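Local coordinates for protein purine nucleoside phosphorylase (Bacillus licheniformis, PDB 6DZD) that probably splits adenosine, inosine and S-methyl-5'-thioadenosine with phosphate to release the free base, may also deaminate adenosine, and carries a bound zinc ion, at residues L77-F82 against D98-F104; P12-L16 against K68-L73; Y138-L144 against S173-R179. All coordinates share one frame; numbering follows the deposited sequence.

Interaction 1: residues L77-F82 against D98-F104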
ATOM      1  N   LEU A  77       3.615 -10.854  15.989  1.00 26.30           N
ATOM      2  CA  LEU A  77       3.219 -11.226  14.637  1.00 24.49           C
ATOM      3  C   LEU A  77       1.909 -12.005  14.618  1.00 25.23           C
ATOM      4  O   LEU A  77       1.255 -12.075  13.570  1.00 23.90           O
ATOM      5  CB  LEU A  77       4.331 -12.058  13.995  1.00 24.74           C
ATOM      6  CG  LEU A  77       4.362 -12.133  12.469  1.00 23.90           C
ATOM      7  CD1 LEU A  77       4.408 -10.737  11.878  1.00 22.58           C
ATOM      8  CD2 LEU A  77       5.526 -12.973  11.983  1.00 24.75           C
ATOM      9  N   HIS A  78       1.499 -12.560  15.759  1.00 27.55           N
ATOM     10  CA  HIS A  78       0.217 -13.248  15.860  1.00 28.65           C
ATOM     11  C   HIS A  78      -0.965 -12.313  15.672  1.00 27.94           C
ATOM     12  O   HIS A  78      -2.047 -12.773  15.296  1.00 28.10           O
ATOM     13  CB  HIS A  78       0.108 -13.954  17.216  1.00 31.64           C
ATOM     14  CG  HIS A  78       1.030 -15.124  17.349  1.00 32.70           C
ATOM     15  ND1 HIS A  78       2.379 -14.982  17.601  1.00 32.66           N
ATOM     16  CD2 HIS A  78       0.809 -16.455  17.224  1.00 33.90           C
ATOM     17  CE1 HIS A  78       2.946 -16.175  17.642  1.00 33.75           C
ATOM     18  NE2 HIS A  78       2.013 -17.087  17.421  1.00 34.55           N
ATOM     19  N   ASP A  79      -0.788 -11.021  15.933  1.00 27.30           N
ATOM     20  CA  ASP A  79      -1.855 -10.041  15.791  1.00 26.75           C
ATOM     21  C   ASP A  79      -1.783  -9.301  14.452  1.00 24.16           C
ATOM     22  O   ASP A  79      -2.373  -8.221  14.308  1.00 23.51           O
ATOM     23  CB  ASP A  79      -1.826  -9.055  16.957  1.00 28.08           C
ATOM     24  CG  ASP A  79      -1.851  -9.747  18.311  1.00 30.97           C
ATOM     25  OD1 ASP A  79      -2.663 -10.684  18.507  1.00 32.29           O
ATOM     26  OD2 ASP A  79      -1.040  -9.347  19.182  1.00 32.09           O
ATOM     27  N   TRP A  80      -1.080  -9.865  13.472  1.00 24.59           N
ATOM     28  CA  TRP A  80      -0.996  -9.292  12.141  1.00 22.60           C
ATOM     29  C   TRP A  80      -1.891 -10.064  11.165  1.00 22.45           C
ATOM     30  O   TRP A  80      -2.177 -11.252  11.353  1.00 23.56           O
ATOM     31  CB  TRP A  80       0.450  -9.296  11.643  1.00 22.28           C
ATOM     32  CG  TRP A  80       1.327  -8.332  12.348  1.00 22.30           C
ATOM     33  CD1 TRP A  80       1.615  -8.312  13.685  1.00 23.49           C
ATOM     34  CD2 TRP A  80       2.038  -7.233  11.764  1.00 21.53           C
ATOM     35  NE1 TRP A  80       2.456  -7.266  13.967  1.00 23.36           N
ATOM     36  CE2 TRP A  80       2.732  -6.586  12.806  1.00 22.19           C
ATOM     37  CE3 TRP A  80       2.155  -6.732  10.465  1.00 20.72           C
ATOM     38  CZ2 TRP A  80       3.531  -5.460  12.590  1.00 21.97           C
ATOM     39  CZ3 TRP A  80       2.957  -5.611  10.250  1.00 20.62           C
ATOM     40  CH2 TRP A  80       3.636  -4.993  11.311  1.00 21.33           C
ATOM     41  N   VAL A  81      -2.337  -9.368  10.112  1.00 21.54           N
ATOM     42  CA  VAL A  81      -3.207  -9.952   9.096  1.00 21.51           C
ATOM     43  C   VAL A  81      -2.697  -9.573   7.711  1.00 20.35           C
ATOM     44  O   VAL A  81      -2.499  -8.388   7.421  1.00 19.28           O
ATOM     45  CB  VAL A  81      -4.668  -9.498   9.259  1.00 21.69           C
ATOM     46  CG1 VAL A  81      -5.506 -10.126   8.191  1.00 21.93           C
ATOM     47  CG2 VAL A  81      -5.182  -9.848  10.652  1.00 23.03           C
ATOM     48  N   PHE A  82      -2.547 -10.580   6.844  1.00 20.08           N
ATOM     49  CA  PHE A  82      -1.985 -10.435   5.508  1.00 20.00           C
ATOM     50  C   PHE A  82      -3.005 -10.873   4.462  1.00 20.97           C
ATOM     51  O   PHE A  82      -3.978 -11.567   4.770  1.00 21.89           O
ATOM     52  CB  PHE A  82      -0.674 -11.252   5.379  1.00 20.83           C
ATOM     53  CG  PHE A  82       0.506 -10.619   6.077  1.00 20.14           C
ATOM     54  CD1 PHE A  82       0.540 -10.520   7.466  1.00 20.16           C
ATOM     55  CD2 PHE A  82       1.573 -10.125   5.359  1.00 19.78           C
ATOM     56  CE1 PHE A  82       1.619  -9.926   8.116  1.00 20.03           C
ATOM     57  CE2 PHE A  82       2.653  -9.540   6.008  1.00 19.64           C
ATOM     58  CZ  PHE A  82       2.677  -9.445   7.383  1.00 19.87           C
ATOM     59  N   ASP A  98      -9.829 -12.952  12.427  1.00 28.31           N
ATOM     60  CA  ASP A  98      -8.863 -12.947  11.335  1.00 26.18           C
ATOM     61  C   ASP A  98      -7.433 -12.906  11.814  1.00 25.85           C
ATOM     62  O   ASP A  98      -6.528 -12.918  10.974  1.00 24.27           O
ATOM     63  CB  ASP A  98      -9.049 -11.738  10.418  1.00 24.10           C
ATOM     64  CG  ASP A  98     -10.325 -11.789   9.633  1.00 24.11           C
ATOM     65  OD1 ASP A  98     -10.664 -12.864   9.097  1.00 24.75           O
ATOM     66  OD2 ASP A  98     -10.982 -10.732   9.566  1.00 23.61           O
ATOM     67  N   ARG A  99      -7.213 -12.787  13.118  1.00 27.39           N
ATOM     68  CA  ARG A  99      -5.868 -12.612  13.643  1.00 27.21           C
ATOM     69  C   ARG A  99      -4.945 -13.695  13.115  1.00 26.94           C
ATOM     70  O   ARG A  99      -5.367 -14.832  12.871  1.00 27.93           O
ATOM     71  CB  ARG A  99      -5.886 -12.656  15.162  1.00 29.59           C
ATOM     72  CG  ARG A  99      -5.549 -11.360  15.821  1.00 29.39           C
ATOM     73  CD  ARG A  99      -5.722 -11.496  17.328  1.00 32.21           C
ATOM     74  NE  ARG A  99      -5.254 -10.277  17.944  1.00 32.14           N
ATOM     75  CZ  ARG A  99      -6.010  -9.203  18.088  1.00 32.05           C
ATOM     76  NH1 ARG A  99      -7.268  -9.230  17.675  1.00 32.01           N
ATOM     77  NH2 ARG A  99      -5.506  -8.110  18.633  1.00 32.12           N
ATOM     78  N   ALA A 100      -3.695 -13.308  12.880  1.00 25.65           N
ATOM     79  CA  ALA A 100      -2.598 -14.178  12.458  1.00 25.38           C
ATOM     80  C   ALA A 100      -2.809 -14.794  11.072  1.00 24.92           C
ATOM     81  O   ALA A 100      -1.975 -15.595  10.631  1.00 25.38           O
ATOM     82  CB  ALA A 100      -2.337 -15.291  13.486  1.00 27.77           C
ATOM     83  N   SER A 101      -3.827 -14.370  10.325  1.00 23.99           N
ATOM     84  CA  SER A 101      -4.098 -14.971   9.024  1.00 24.28           C
ATOM     85  C   SER A 101      -3.064 -14.483   8.017  1.00 23.71           C
ATOM     86  O   SER A 101      -2.951 -13.275   7.762  1.00 22.49           O
ATOM     87  CB  SER A 101      -5.508 -14.620   8.536  1.00 24.19           C
ATOM     88  OG  SER A 101      -6.539 -15.099   9.390  1.00 25.09           O
ATOM     89  N   GLY A 102      -2.336 -15.421   7.419  1.00 22.82           N
ATOM     90  CA  GLY A 102      -1.286 -15.067   6.488  1.00 21.98           C
ATOM     91  C   GLY A 102       0.010 -14.580   7.099  1.00 21.51           C
ATOM     92  O   GLY A 102       0.966 -14.349   6.354  1.00 20.99           O
ATOM     93  N   ALA A 103       0.094 -14.470   8.431  1.00 21.74           N
ATOM     94  CA  ALA A 103       1.268 -13.878   9.071  1.00 21.46           C
ATOM     95  C   ALA A 103       2.457 -14.829   9.032  1.00 22.39           C
ATOM     96  O   ALA A 103       3.597 -14.388   8.854  1.00 22.03           O
ATOM     97  CB  ALA A 103       0.944 -13.472  10.510  1.00 21.95           C
ATOM     98  N   PHE A 104       2.218 -16.135   9.201  1.00 21.88           N
ATOM     99  CA  PHE A 104       3.289 -17.128   9.136  1.00 22.59           C
ATOM    100  C   PHE A 104       3.221 -18.030   7.913  1.00 22.56           C
ATOM    101  O   PHE A 104       4.221 -18.668   7.572  1.00 23.10           O
ATOM    102  CB  PHE A 104       3.284 -18.000  10.401  1.00 24.86           C
ATOM    103  CG  PHE A 104       3.498 -17.217  11.659  1.00 25.47           C
ATOM    104  CD1 PHE A 104       2.428 -16.648  12.330  1.00 25.96           C
ATOM    105  CD2 PHE A 104       4.774 -17.014  12.148  1.00 25.66           C
ATOM    106  CE1 PHE A 104       2.629 -15.917  13.487  1.00 26.76           C
ATOM    107  CE2 PHE A 104       4.981 -16.288  13.294  1.00 26.44           C
ATOM    108  CZ  PHE A 104       3.906 -15.737  13.967  1.00 27.02           C
TER
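Leu77 packs against Phe104 where strand 80-82, outermost in its six-stranded mixed sheet, is flanked by a loop whose type II turn runs from Asp98 to Ser101. With CG anti to the backbone N (chi1 -159°), Leu77 sends CD2 over one face of the Phe104 ring, 4.0 Å from its centroid. The backbone of Leu77 is also covered, since the Ala103 methyl CB lies 3.4 Å from Leu77 O. His78 meets the same phenyl ring differently: an edge of Phe104 is directed at the face of the imidazole, with centroids 5.0 Å apart and planes at 53°, an edge-to-face pair. Asp76, just upstream, takes the hydrogen bond of His78 ND1, which ties down the imidazole.

Asp79 forms the salt bridge of the contact. Its OD1 accepts from Arg99 NE at 2.7 Å, and the acceptor lies practically in the guanidinium plane, whereas the N-H arrives from above the carboxylate plane, the two planes being 74° apart. Extended from CG to NE, the Arg99 chain carries its guanidinium to Asp79, while its NH1 pairs with Asp96; the guanidinium is thus held between two acids. Trp80 turns its indole away, toward helix 59-72 and strand 270-276; of its side chain, CB comes nearest to Ala103.

Val81 places CG2 3.4 Å from Asp98 O. That carbonyl oxygen already accepts from both Ser101 N and Ser101 OG, which come from the same face of its plane and brace the turn. At the next residue Phe82 CD1 approaches Ala103 CA obliquely to the ring, and Arg66 makes a cation-pi contact with the ring. The backbone closes the contact: Phe82 N donates to Ser101 O at 2.9 Å.

Interaction 2: residues P12-L16 against K68-L73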
ATOM      1  N   PRO A  12      17.511   1.213   9.797  1.00 46.87           N
ATOM      2  CA  PRO A  12      17.358   1.015   8.350  1.00 45.40           C
ATOM      3  C   PRO A  12      15.956   0.629   7.867  1.00 41.68           C
ATOM      4  O   PRO A  12      15.554   0.969   6.761  1.00 40.49           O
ATOM      5  CB  PRO A  12      18.319  -0.140   8.065  1.00 47.25           C
ATOM      6  CG  PRO A  12      18.249  -0.961   9.292  1.00 47.56           C
ATOM      7  CD  PRO A  12      18.135   0.035  10.429  1.00 48.46           C
ATOM      8  N   SER A  13      15.220  -0.097   8.693  1.00 40.28           N
ATOM      9  CA  SER A  13      14.112  -0.863   8.156  1.00 37.68           C
ATOM     10  C   SER A  13      12.797  -0.104   8.024  1.00 35.27           C
ATOM     11  O   SER A  13      11.959  -0.524   7.227  1.00 33.62           O
ATOM     12  CB  SER A  13      13.915  -2.125   9.012  1.00 37.66           C
ATOM     13  OG  SER A  13      15.029  -3.019   8.881  1.00 39.86           O
ATOM     14  N   MET A  14      12.571   0.995   8.745  1.00 35.40           N
ATOM     15  CA  MET A  14      11.214   1.515   8.891  1.00 33.33           C
ATOM     16  C   MET A  14      11.063   2.944   8.396  1.00 33.36           C
ATOM     17  O   MET A  14      11.880   3.815   8.704  1.00 35.37           O
ATOM     18  CB  MET A  14      10.765   1.494  10.350  1.00 33.53           C
ATOM     19  CG  MET A  14      11.052   0.211  11.106  1.00 34.21           C
ATOM     20  SD  MET A  14       9.876  -1.033  10.574  1.00 31.97           S
ATOM     21  CE  MET A  14       8.409  -0.380  11.373  1.00 30.70           C
ATOM     22  N   LEU A  15       9.974   3.185   7.672  1.00 31.48           N
ATOM     23  CA  LEU A  15       9.467   4.528   7.419  1.00 31.31           C
ATOM     24  C   LEU A  15       8.142   4.672   8.154  1.00 29.95           C
ATOM     25  O   LEU A  15       7.229   3.872   7.933  1.00 28.43           O
ATOM     26  CB  LEU A  15       9.278   4.773   5.923  1.00 30.76           C
ATOM     27  CG  LEU A  15      10.550   5.054   5.136  1.00 32.64           C
ATOM     28  CD1 LEU A  15      10.319   4.775   3.667  1.00 32.19           C
ATOM     29  CD2 LEU A  15      10.956   6.490   5.368  1.00 34.27           C
ATOM     30  N   LEU A  16       8.017   5.704   8.989  1.00 30.91           N
ATOM     31  CA  LEU A  16       6.869   5.850   9.878  1.00 30.26           C
ATOM     32  C   LEU A  16       6.103   7.131   9.600  1.00 30.23           C
ATOM     33  O   LEU A  16       6.703   8.206   9.517  1.00 31.83           O
ATOM     34  CB  LEU A  16       7.317   5.847  11.345  1.00 32.05           C
ATOM     35  CG  LEU A  16       7.830   4.501  11.861  1.00 32.21           C
ATOM     36  CD1 LEU A  16       8.379   4.617  13.262  1.00 34.61           C
ATOM     37  CD2 LEU A  16       6.704   3.438  11.791  1.00 30.21           C
ATOM     38  N   LYS A  68      11.145  -9.351  12.639  1.00 22.90           N
ATOM     39  CA  LYS A  68      11.948  -8.203  13.044  1.00 22.98           C
ATOM     40  C   LYS A  68      11.131  -6.925  13.002  1.00 21.98           C
ATOM     41  O   LYS A  68      11.205  -6.109  13.931  1.00 21.92           O
ATOM     42  CB  LYS A  68      13.178  -8.062  12.152  1.00 23.52           C
ATOM     43  CG  LYS A  68      13.691  -6.629  12.066  1.00 23.26           C
ATOM     44  CD  LYS A  68      15.188  -6.584  11.790  1.00 23.85           C
ATOM     45  CE  LYS A  68      15.746  -5.159  11.705  1.00 23.48           C
ATOM     46  NZ  LYS A  68      17.185  -5.172  11.273  1.00 23.61           N
ATOM     47  N   VAL A  69      10.302  -6.757  11.967  1.00 22.24           N
ATOM     48  CA  VAL A  69       9.482  -5.555  11.896  1.00 21.25           C
ATOM     49  C   VAL A  69       8.459  -5.538  13.021  1.00 20.59           C
ATOM     50  O   VAL A  69       8.269  -4.515  13.685  1.00 20.53           O
ATOM     51  CB  VAL A  69       8.810  -5.425  10.520  1.00 20.50           C
ATOM     52  CG1 VAL A  69       7.859  -4.241  10.537  1.00 19.41           C
ATOM     53  CG2 VAL A  69       9.864  -5.268   9.435  1.00 21.41           C
ATOM     54  N   ALA A  70       7.830  -6.682  13.296  1.00 21.39           N
ATOM     55  CA  ALA A  70       6.867  -6.751  14.389  1.00 21.96           C
ATOM     56  C   ALA A  70       7.512  -6.373  15.717  1.00 23.77           C
ATOM     57  O   ALA A  70       6.896  -5.704  16.559  1.00 24.87           O
ATOM     58  CB  ALA A  70       6.277  -8.159  14.470  1.00 22.43           C
ATOM     59  N   ASP A  71       8.761  -6.781  15.918  1.00 24.37           N
ATOM     60  CA  ASP A  71       9.417  -6.497  17.189  1.00 26.47           C
ATOM     61  C   ASP A  71       9.836  -5.025  17.300  1.00 26.41           C
ATOM     62  O   ASP A  71       9.871  -4.471  18.399  1.00 28.24           O
ATOM     63  CB  ASP A  71      10.598  -7.455  17.372  1.00 27.30           C
ATOM     64  CG  ASP A  71      10.161  -8.918  17.616  1.00 28.17           C
ATOM     65  OD1 ASP A  71       8.949  -9.262  17.560  1.00 28.05           O
ATOM     66  OD2 ASP A  71      11.058  -9.746  17.868  1.00 29.15           O
ATOM     67  N   ILE A  72      10.168  -4.370  16.190  1.00 24.59           N
ATOM     68  CA  ILE A  72      10.491  -2.949  16.270  1.00 24.70           C
ATOM     69  C   ILE A  72       9.265  -2.155  16.700  1.00 25.06           C
ATOM     70  O   ILE A  72       9.352  -1.264  17.552  1.00 26.52           O
ATOM     71  CB  ILE A  72      11.075  -2.453  14.933  1.00 23.26           C
ATOM     72  CG1 ILE A  72      12.476  -3.063  14.725  1.00 24.13           C
ATOM     73  CG2 ILE A  72      11.139  -0.925  14.932  1.00 23.07           C
ATOM     74  CD1 ILE A  72      12.961  -3.106  13.291  1.00 24.18           C
ATOM     75  N   LEU A  73       8.102  -2.484  16.146  1.00 23.92           N
ATOM     76  CA  LEU A  73       6.834  -1.871  16.521  1.00 24.30           C
ATOM     77  C   LEU A  73       6.309  -2.376  17.860  1.00 26.50           C
ATOM     78  O   LEU A  73       5.182  -2.030  18.243  1.00 27.07           O
ATOM     79  CB  LEU A  73       5.804  -2.117  15.417  1.00 22.45           C
ATOM     80  CG  LEU A  73       6.196  -1.593  14.037  1.00 20.48           C
ATOM     81  CD1 LEU A  73       5.345  -2.248  12.973  1.00 18.97           C
ATOM     82  CD2 LEU A  73       6.023  -0.098  13.968  1.00 20.45           C
TER
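Met14, on strand 14-17, projects its thioether toward the C-terminal turn of helix 59-72, a helix packed across one side of a mixed six-stranded beta sheet. Of the 273 Å² buried between the segments, Met14 contributes 85 Å², more than any other residue. Its side chain is bent at both chi2 (-75°) and chi3 (-72°), and this folding presents three successive atoms to three different helix residues.

CG, nearest the strand, meets Ile72 CG2 at 4.0 Å, the two side chains running antiparallel alongside each other. The sulfur comes next, with SD 3.8 Å from Val69 CG1, and here the two side chains cross at a slant. The terminal methyl turns toward Leu73, the first residue to leave helical geometry, where Met14 CE lies 3.5 Å from Leu73 CD2 and is also close to CG and CD1 of the same isobutyl group. Leu16, two residues along the strand, adds a second apolar neighbour to that leucine through its CD2 methyl. Phe273 of strand 270-276 touches Met14, Leu16 and Leu73, so the cluster continues into the sheet.

Toward the other end the contact becomes partly polar. Lys68 runs out fully extended beyond CG and lays its CE beside the Ser13 hydroxyl. The polar ends are satisfied separately: Lys68 NZ donates to Gly39 O and Ser13 OG is bonded to Asn38 O, placing both groups against the same loop. Between serine and lysine the nearest approach is that of Ser13 OG to Lys68 CE, 3.6 Å.

Interaction 3: residues Y138-L144 against S173-R179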
ATOM      1  N   TYR A 138      -7.324   6.874   7.504  1.00 18.38           N
ATOM      2  CA  TYR A 138      -7.501   7.036   8.935  1.00 18.57           C
ATOM      3  C   TYR A 138      -8.652   7.987   9.200  1.00 19.33           C
ATOM      4  O   TYR A 138      -8.657   9.112   8.691  1.00 19.95           O
ATOM      5  CB  TYR A 138      -6.214   7.545   9.577  1.00 18.86           C
ATOM      6  CG  TYR A 138      -6.353   7.818  11.043  1.00 19.67           C
ATOM      7  CD1 TYR A 138      -7.155   7.014  11.860  1.00 20.53           C
ATOM      8  CD2 TYR A 138      -5.679   8.879  11.623  1.00 20.71           C
ATOM      9  CE1 TYR A 138      -7.271   7.276  13.209  1.00 22.42           C
ATOM     10  CE2 TYR A 138      -5.795   9.145  12.971  1.00 22.58           C
ATOM     11  CZ  TYR A 138      -6.582   8.346  13.753  1.00 23.43           C
ATOM     12  OH  TYR A 138      -6.666   8.626  15.079  1.00 25.54           O
ATOM     13  N   ASP A 139      -9.634   7.521   9.974  1.00 19.44           N
ATOM     14  CA  ASP A 139     -10.720   8.363  10.470  1.00 20.78           C
ATOM     15  C   ASP A 139     -10.566   8.537  11.976  1.00 22.58           C
ATOM     16  O   ASP A 139     -10.898   7.624  12.744  1.00 23.36           O
ATOM     17  CB  ASP A 139     -12.080   7.749  10.132  1.00 20.80           C
ATOM     18  CG  ASP A 139     -13.252   8.640  10.531  1.00 22.21           C
ATOM     19  OD1 ASP A 139     -13.083   9.553  11.363  1.00 23.50           O
ATOM     20  OD2 ASP A 139     -14.362   8.413  10.012  1.00 22.17           O
ATOM     21  N   PRO A 140     -10.106   9.686  12.456  1.00 23.55           N
ATOM     22  CA  PRO A 140      -9.924   9.841  13.904  1.00 25.54           C
ATOM     23  C   PRO A 140     -11.220   9.951  14.660  1.00 27.27           C
ATOM     24  O   PRO A 140     -11.219   9.735  15.873  1.00 29.06           O
ATOM     25  CB  PRO A 140      -9.092  11.119  14.024  1.00 26.13           C
ATOM     26  CG  PRO A 140      -9.302  11.856  12.746  1.00 24.92           C
ATOM     27  CD  PRO A 140      -9.772  10.902  11.699  1.00 23.15           C
ATOM     28  N   VAL A 141     -12.323  10.289  13.989  1.00 26.98           N
ATOM     29  CA  VAL A 141     -13.628  10.350  14.646  1.00 28.68           C
ATOM     30  C   VAL A 141     -14.157   8.944  14.911  1.00 28.77           C
ATOM     31  O   VAL A 141     -14.552   8.617  16.037  1.00 30.70           O
ATOM     32  CB  VAL A 141     -14.613  11.177  13.804  1.00 28.43           C
ATOM     33  CG1 VAL A 141     -15.948  11.217  14.478  1.00 30.28           C
ATOM     34  CG2 VAL A 141     -14.082  12.564  13.610  1.00 28.68           C
ATOM     35  N   ARG A 142     -14.220   8.106  13.863  1.00 26.91           N
ATOM     36  CA  ARG A 142     -14.715   6.733  13.974  1.00 26.97           C
ATOM     37  C   ARG A 142     -13.646   5.751  14.451  1.00 26.78           C
ATOM     38  O   ARG A 142     -13.986   4.605  14.789  1.00 27.33           O
ATOM     39  CB  ARG A 142     -15.268   6.241  12.623  1.00 25.31           C
ATOM     40  CG  ARG A 142     -16.477   7.000  12.059  1.00 25.58           C
ATOM     41  CD  ARG A 142     -17.774   6.646  12.756  1.00 27.41           C
ATOM     42  NE  ARG A 142     -17.937   7.405  13.991  1.00 29.50           N
ATOM     43  CZ  ARG A 142     -18.098   6.847  15.186  1.00 31.36           C
ATOM     44  NH1 ARG A 142     -18.123   5.524  15.281  1.00 31.32           N
ATOM     45  NH2 ARG A 142     -18.224   7.600  16.286  1.00 33.47           N
ATOM     46  N   SER A 143     -12.379   6.185  14.492  1.00 26.18           N
ATOM     47  CA  SER A 143     -11.232   5.356  14.879  1.00 25.95           C
ATOM     48  C   SER A 143     -11.108   4.136  13.970  1.00 24.30           C
ATOM     49  O   SER A 143     -11.096   2.981  14.419  1.00 24.85           O
ATOM     50  CB  SER A 143     -11.304   4.949  16.348  1.00 28.29           C
ATOM     51  OG  SER A 143     -10.872   6.046  17.121  1.00 29.63           O
ATOM     52  N   LEU A 144     -11.007   4.429  12.675  1.00 22.47           N
ATOM     53  CA  LEU A 144     -10.823   3.434  11.639  1.00 20.90           C
ATOM     54  C   LEU A 144      -9.460   3.629  10.999  1.00 19.48           C
ATOM     55  O   LEU A 144      -9.049   4.758  10.701  1.00 19.16           O
ATOM     56  CB  LEU A 144     -11.896   3.537  10.561  1.00 20.20           C
ATOM     57  CG  LEU A 144     -13.314   3.092  10.915  1.00 21.42           C
ATOM     58  CD1 LEU A 144     -14.281   3.551   9.816  1.00 20.81           C
ATOM     59  CD2 LEU A 144     -13.386   1.585  11.119  1.00 21.72           C
ATOM     60  N   SER A 173     -18.840   6.903   8.434  1.00 23.18           N
ATOM     61  CA  SER A 173     -17.845   7.963   8.400  1.00 22.67           C
ATOM     62  C   SER A 173     -18.416   9.199   7.712  1.00 22.87           C
ATOM     63  O   SER A 173     -19.236   9.119   6.791  1.00 22.67           O
ATOM     64  CB  SER A 173     -16.560   7.525   7.668  1.00 20.93           C
ATOM     65  OG  SER A 173     -15.748   6.639   8.443  1.00 20.86           O
ATOM     66  N   ASN A 174     -18.005  10.350   8.206  1.00 23.52           N
ATOM     67  CA  ASN A 174     -18.097  11.575   7.440  1.00 23.51           C
ATOM     68  C   ASN A 174     -16.840  11.672   6.587  1.00 22.02           C
ATOM     69  O   ASN A 174     -15.729  11.607   7.139  1.00 21.75           O
ATOM     70  CB  ASN A 174     -18.217  12.771   8.368  1.00 25.13           C
ATOM     71  CG  ASN A 174     -18.299  14.097   7.636  1.00 25.39           C
ATOM     72  OD1 ASN A 174     -18.070  14.193   6.422  1.00 24.31           O
ATOM     73  ND2 ASN A 174     -18.600  15.150   8.395  1.00 27.06           N
ATOM     74  N   PRO A 175     -16.955  11.757   5.253  1.00 21.18           N
ATOM     75  CA  PRO A 175     -15.739  11.804   4.418  1.00 19.97           C
ATOM     76  C   PRO A 175     -14.821  12.973   4.727  1.00 20.41           C
ATOM     77  O   PRO A 175     -13.622  12.877   4.451  1.00 19.60           O
ATOM     78  CB  PRO A 175     -16.295  11.893   2.993  1.00 19.89           C
ATOM     79  CG  PRO A 175     -17.685  12.336   3.166  1.00 20.82           C
ATOM     80  CD  PRO A 175     -18.167  11.748   4.432  1.00 21.45           C
ATOM     81  N   ALA A 176     -15.342  14.078   5.270  1.00 21.81           N
ATOM     82  CA  ALA A 176     -14.487  15.186   5.688  1.00 22.54           C
ATOM     83  C   ALA A 176     -13.539  14.797   6.822  1.00 22.61           C
ATOM     84  O   ALA A 176     -12.494  15.426   6.982  1.00 22.83           O
ATOM     85  CB  ALA A 176     -15.350  16.383   6.097  1.00 24.29           C
ATOM     86  N   ASP A 177     -13.883  13.785   7.614  1.00 22.61           N
ATOM     87  CA  ASP A 177     -13.049  13.341   8.724  1.00 22.89           C
ATOM     88  C   ASP A 177     -11.928  12.409   8.291  1.00 21.34           C
ATOM     89  O   ASP A 177     -11.036  12.136   9.101  1.00 21.56           O
ATOM     90  CB  ASP A 177     -13.886  12.613   9.779  1.00 23.86           C
ATOM     91  CG  ASP A 177     -14.817  13.538  10.529  1.00 25.80           C
ATOM     92  OD1 ASP A 177     -14.381  14.641  10.896  1.00 26.82           O
ATOM     93  OD2 ASP A 177     -15.976  13.161  10.778  1.00 26.49           O
ATOM     94  N   ILE A 178     -11.962  11.889   7.068  1.00 20.87           N
ATOM     95  CA  ILE A 178     -11.023  10.842   6.676  1.00 20.14           C
ATOM     96  C   ILE A 178      -9.700  11.471   6.255  1.00 20.40           C
ATOM     97  O   ILE A 178      -9.666  12.460   5.511  1.00 21.29           O
ATOM     98  CB  ILE A 178     -11.611   9.968   5.555  1.00 20.07           C
ATOM     99  CG1 ILE A 178     -12.885   9.254   6.026  1.00 20.06           C
ATOM    100  CG2 ILE A 178     -10.592   8.953   5.064  1.00 19.23           C
ATOM    101  CD1 ILE A 178     -13.691   8.652   4.892  1.00 20.42           C
ATOM    102  N   ARG A 179      -8.606  10.903   6.747  1.00 20.64           N
ATOM    103  CA  ARG A 179      -7.267  11.242   6.315  1.00 20.99           C
ATOM    104  C   ARG A 179      -6.721  10.100   5.475  1.00 20.39           C
ATOM    105  O   ARG A 179      -7.100   8.941   5.662  1.00 19.40           O
ATOM    106  CB  ARG A 179      -6.358  11.509   7.515  1.00 20.97           C
ATOM    107  CG  ARG A 179      -6.421  12.935   8.024  1.00 21.87           C
ATOM    108  CD  ARG A 179      -7.502  13.134   9.097  1.00 21.81           C
ATOM    109  NE  ARG A 179      -7.488  14.502   9.624  1.00 22.88           N
ATOM    110  CZ  ARG A 179      -8.571  15.213   9.939  1.00 24.07           C
ATOM    111  NH1 ARG A 179      -8.437  16.452  10.410  1.00 25.71           N
ATOM    112  NH2 ARG A 179      -9.787  14.692   9.781  1.00 23.78           N
TER
HETATM  113  O   HOH W   1     -16.542  10.450  10.800  1.00 20.08           O
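A single carboxylate, that of Asp139, organises its own turn while bonding to Ser173 across the contact, and each oxygen has a separate task. OD1 accepts from two backbone amides, Val141 N at 2.8 Å and Arg142 N at 3.1 Å, both from the same face of the carboxylate plane. The Val141 bond defines an Asx turn; the Arg142 bond is much the steeper, rising 77° out of the plane. OD2 faces the other segment, accepting from Ser173 OG at 2.7 Å through its anti lone pair. With CG anti to the backbone N (chi1 -176°), the group is swung from the strand into the gap between the segments.

A water extends this network. It donates to Asp139 OD2 and Asp177 OD2 and accepts from Asn174 N, so it bridges the two acids without direct contact between their charged oxygens. Hydrogen bonds from the water, Ser173 and two amides would probably favour an ionised Asp139, although the like charge of neighbouring Asp177 would partly oppose this. The Asp177 carboxylate also has an apolar neighbour, Val141 CG2.

Beside the acids, Arg179 bends at chi2 and turns NH2 back to its own segment, bonding Asp177 O at 2.9 Å with the oxygen near the guanidinium plane. Pro140 CG sits over one face of that guanidinium, the two side chains crossing at about a right angle.

The backbone supplies the join. Tyr138 N donates to Arg179 O at 2.8 Å, and Arg179 N returns a bond to Tyr138 O, making an antiparallel hydrogen-bonded pair where strands 133-139 and 179-182 adjoin. Ser143 and Leu144 both face Asp139, so the turn between strands 133-139 and 144-150 carries a G1 beta bulge, making this a bulged beta hairpin stabilised by an Asx turn.

How the interactions relate
Interactions 1 and 2 are neighbours: their centres lie 16 Å apart and they touch where Trp80 CH2 packs 3.6 Å from Leu73 CD1. Helix 59-72 is followed, after a short connection, by strand 80-82, so one continuous piece of chain serves both, and both reach the same six-stranded sheet, at strand 14-17 and at the outermost strand 80-82. Interaction 3 belongs to the other six-stranded sheet, with its centre about 25 Å from that of interaction 1 and about 26 Å from that of interaction 2, without touching either. All three lie away from the zinc site of Cys189, Cys190, Cys249 and Cys252.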